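PDB 5V00: protein Ves from Pseudomonas fluorescens, which is of uncertain biochemical function but, as a bicupin protein of the HutD family, is involved in histidine utilization in Pseudomonas. Local coordinates for residues I119-P122 with E123-H126. Residues are numbered along the deposited sequence; the frame is centred on the assembly and turned at random. Where two conformers were deposited one is given.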
ATOM      1  N   ILE B 119      -7.149  -3.026  13.686  1.00 19.60           N
ATOM      2  CA  ILE B 119      -8.220  -3.981  13.906  1.00 20.18           C
ATOM      3  C   ILE B 119      -7.838  -5.329  13.326  1.00 25.67           C
ATOM      4  O   ILE B 119      -7.219  -5.381  12.218  1.00 23.88           O
ATOM      5  CB  ILE B 119      -9.516  -3.454  13.316  1.00 22.09           C
ATOM      6  CG1 ILE B 119     -10.679  -4.422  13.539  1.00 22.89           C
ATOM      7  CG2 ILE B 119      -9.389  -3.176  11.812  1.00 24.97           C
ATOM      8  CD1 ILE B 119     -12.017  -3.801  13.198  1.00 24.21           C
ATOM      9  N   TYR B 120      -8.123  -6.394  14.052  1.00 22.02           N
ATOM     10  CA  TYR B 120      -7.819  -7.751  13.538  1.00 21.82           C
ATOM     11  C   TYR B 120      -8.826  -8.760  13.999  1.00 25.02           C
ATOM     12  O   TYR B 120      -9.480  -8.576  15.027  1.00 23.01           O
ATOM     13  CB  TYR B 120      -6.407  -8.208  13.943  1.00 20.61           C
ATOM     14  CG  TYR B 120      -6.228  -8.473  15.411  1.00 19.06           C
ATOM     15  CD1 TYR B 120      -5.920  -7.456  16.323  1.00 19.31           C
ATOM     16  CD2 TYR B 120      -6.346  -9.729  15.897  1.00 18.70           C
ATOM     17  CE1 TYR B 120      -5.896  -7.700  17.685  1.00 21.41           C
ATOM     18  CE2 TYR B 120      -6.196 -10.024  17.239  1.00 19.63           C
ATOM     19  CZ  TYR B 120      -5.978  -8.972  18.151  1.00 21.33           C
ATOM     20  OH  TYR B 120      -5.881  -9.228  19.490  1.00 21.06           O
ATOM     21  N   SER B 121      -8.898  -9.866  13.267  1.00 21.99           N
ATOM     22  CA  SER B 121      -9.723 -11.045  13.627  1.00 20.70           C
ATOM     23  C   SER B 121      -8.931 -11.970  14.514  1.00 22.36           C
ATOM     24  O   SER B 121      -7.946 -12.570  14.060  1.00 22.24           O
ATOM     25  CB  SER B 121     -10.147 -11.829  12.354  1.00 22.50           C
ATOM     26  OG  SER B 121     -10.582 -13.085  12.738  1.00 25.09           O
ATOM     27  N   PRO B 122      -9.348 -12.167  15.786  1.00 23.11           N
ATOM     28  CA  PRO B 122      -8.629 -13.059  16.636  1.00 23.48           C
ATOM     29  C   PRO B 122      -8.692 -14.531  16.216  1.00 24.93           C
ATOM     30  O   PRO B 122      -7.830 -15.322  16.560  1.00 24.45           O
ATOM     31  CB  PRO B 122      -9.280 -12.857  18.020  1.00 27.16           C
ATOM     32  CG  PRO B 122      -9.947 -11.575  17.944  1.00 29.64           C
ATOM     33  CD  PRO B 122     -10.370 -11.363  16.527  1.00 24.88           C
ATOM     34  N   GLU B 123      -9.724 -14.872  15.456  1.00 26.01           N
ATOM     35  CA  GLU B 123      -9.843 -16.213  14.913  0.52 27.44           C
ATOM     36  C   GLU B 123      -8.767 -16.446  13.867  1.00 26.41           C
ATOM     37  O   GLU B 123      -8.276 -17.547  13.774  1.00 28.11           O
ATOM     38  CB  GLU B 123     -11.232 -16.371  14.277  0.52 32.36           C
ATOM     39  CG  GLU B 123     -11.531 -17.725  13.689  0.52 38.18           C
ATOM     40  CD  GLU B 123     -13.015 -17.887  13.363  0.52 42.60           C
ATOM     41  OE1 GLU B 123     -13.328 -18.907  12.717  0.52 46.68           O
ATOM     42  OE2 GLU B 123     -13.837 -17.005  13.718  0.52 45.43           O
ATOM     43  N   ARG B 124      -8.393 -15.413  13.131  1.00 22.29           N
ATOM     44  CA  ARG B 124      -7.472 -15.581  12.035  1.00 25.66           C
ATOM     45  C   ARG B 124      -6.001 -15.159  12.307  1.00 27.44           C
ATOM     46  O   ARG B 124      -5.100 -15.652  11.620  1.00 24.35           O
ATOM     47  CB  ARG B 124      -8.009 -14.884  10.859  1.00 27.87           C
ATOM     48  CG  ARG B 124      -9.269 -15.544  10.339  1.00 33.19           C
ATOM     49  CD  ARG B 124      -9.754 -14.909   9.078  1.00 35.82           C
ATOM     50  NE  ARG B 124     -10.561 -13.732   9.217  1.00 39.67           N
ATOM     51  CZ  ARG B 124     -11.830 -13.657   9.682  1.00 52.32           C
ATOM     52  NH1 ARG B 124     -12.471 -14.731  10.176  1.00 52.98           N
ATOM     53  NH2 ARG B 124     -12.471 -12.460   9.685  1.00 43.66           N
ATOM     54  N   TYR B 125      -5.771 -14.264  13.273  1.00 22.42           N
ATOM     55  CA  TYR B 125      -4.430 -13.733  13.524  1.00 20.19           C
ATOM     56  C   TYR B 125      -4.065 -13.692  14.983  1.00 23.28           C
ATOM     57  O   TYR B 125      -4.856 -13.309  15.845  1.00 21.24           O
ATOM     58  CB  TYR B 125      -4.317 -12.308  12.991  1.00 22.30           C
ATOM     59  CG  TYR B 125      -4.148 -12.312  11.520  1.00 21.86           C
ATOM     60  CD1 TYR B 125      -5.248 -12.422  10.636  1.00 22.66           C
ATOM     61  CD2 TYR B 125      -2.852 -12.304  10.983  1.00 23.43           C
ATOM     62  CE1 TYR B 125      -5.046 -12.455   9.244  1.00 23.91           C
ATOM     63  CE2 TYR B 125      -2.646 -12.383   9.603  1.00 24.63           C
ATOM     64  CZ  TYR B 125      -3.756 -12.476   8.743  1.00 25.97           C
ATOM     65  OH  TYR B 125      -3.627 -12.542   7.365  1.00 27.19           O
ATOM     66  N   HIS B 126      -2.823 -14.031  15.247  1.00 19.17           N
ATOM     67  CA  HIS B 126      -2.125 -13.619  16.447  1.00 20.17           C
ATOM     68  C   HIS B 126      -1.626 -12.192  16.276  1.00 22.77           C
ATOM     69  O   HIS B 126      -1.346 -11.774  15.119  1.00 20.48           O
ATOM     70  CB  HIS B 126      -0.997 -14.518  16.787  1.00 21.28           C
ATOM     71  CG  HIS B 126      -1.420 -15.749  17.530  1.00 24.47           C
ATOM     72  ND1 HIS B 126      -1.834 -15.665  18.857  1.00 28.07           N
ATOM     73  CD2 HIS B 126      -1.437 -17.063  17.198  1.00 22.63           C
ATOM     74  CE1 HIS B 126      -2.180 -16.875  19.273  1.00 26.86           C
ATOM     75  NE2 HIS B 126      -1.972 -17.735  18.295  1.00 23.76           N
TER
HETATM   76  O   HOH W   1      -5.662 -14.493  18.065  1.00 27.93           O
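Ser121 grips the turn through two oxygens. Its carbonyl O accepts backbone bonds from Arg124 N, 3.0 Å away and above the carbonyl plane, and from Tyr125 N at 2.9 Å, which approaches nearly in line with the C=O bond. The hydroxyl, set beside the carbonyl carbon (chi1 164°), lies 3.2 Å from Arg124 N, so that OG and O of one residue share the same N-H; this pairing is an ST motif, with Pro122 and Glu123 at the corner of a type I turn. The turn carries the chain from strand 113-120 to strand 125-132, which lie in different sheets of this bicupin fold. A water donates to Pro122 O and, at 2.6 Å, to Tyr125 O, bridging the bend. Van der Waals packing comes from the arginine: bent at chi3 (-84°), its chain folds back until the guanidinium lies flat against Ser121, OG 3.3 Å above the centre of one face, while NH2 reaches Phe45 O. Replacing Arg124 by an alanine would probably leave Phe45 O without this donor and uncover the serine hydroxyl. Tyr120 CD2 makes a looser apolar contact with Tyr125 CB, 4.4 Å away, and the Tyr125 ring meets Trp47 edge-to-face.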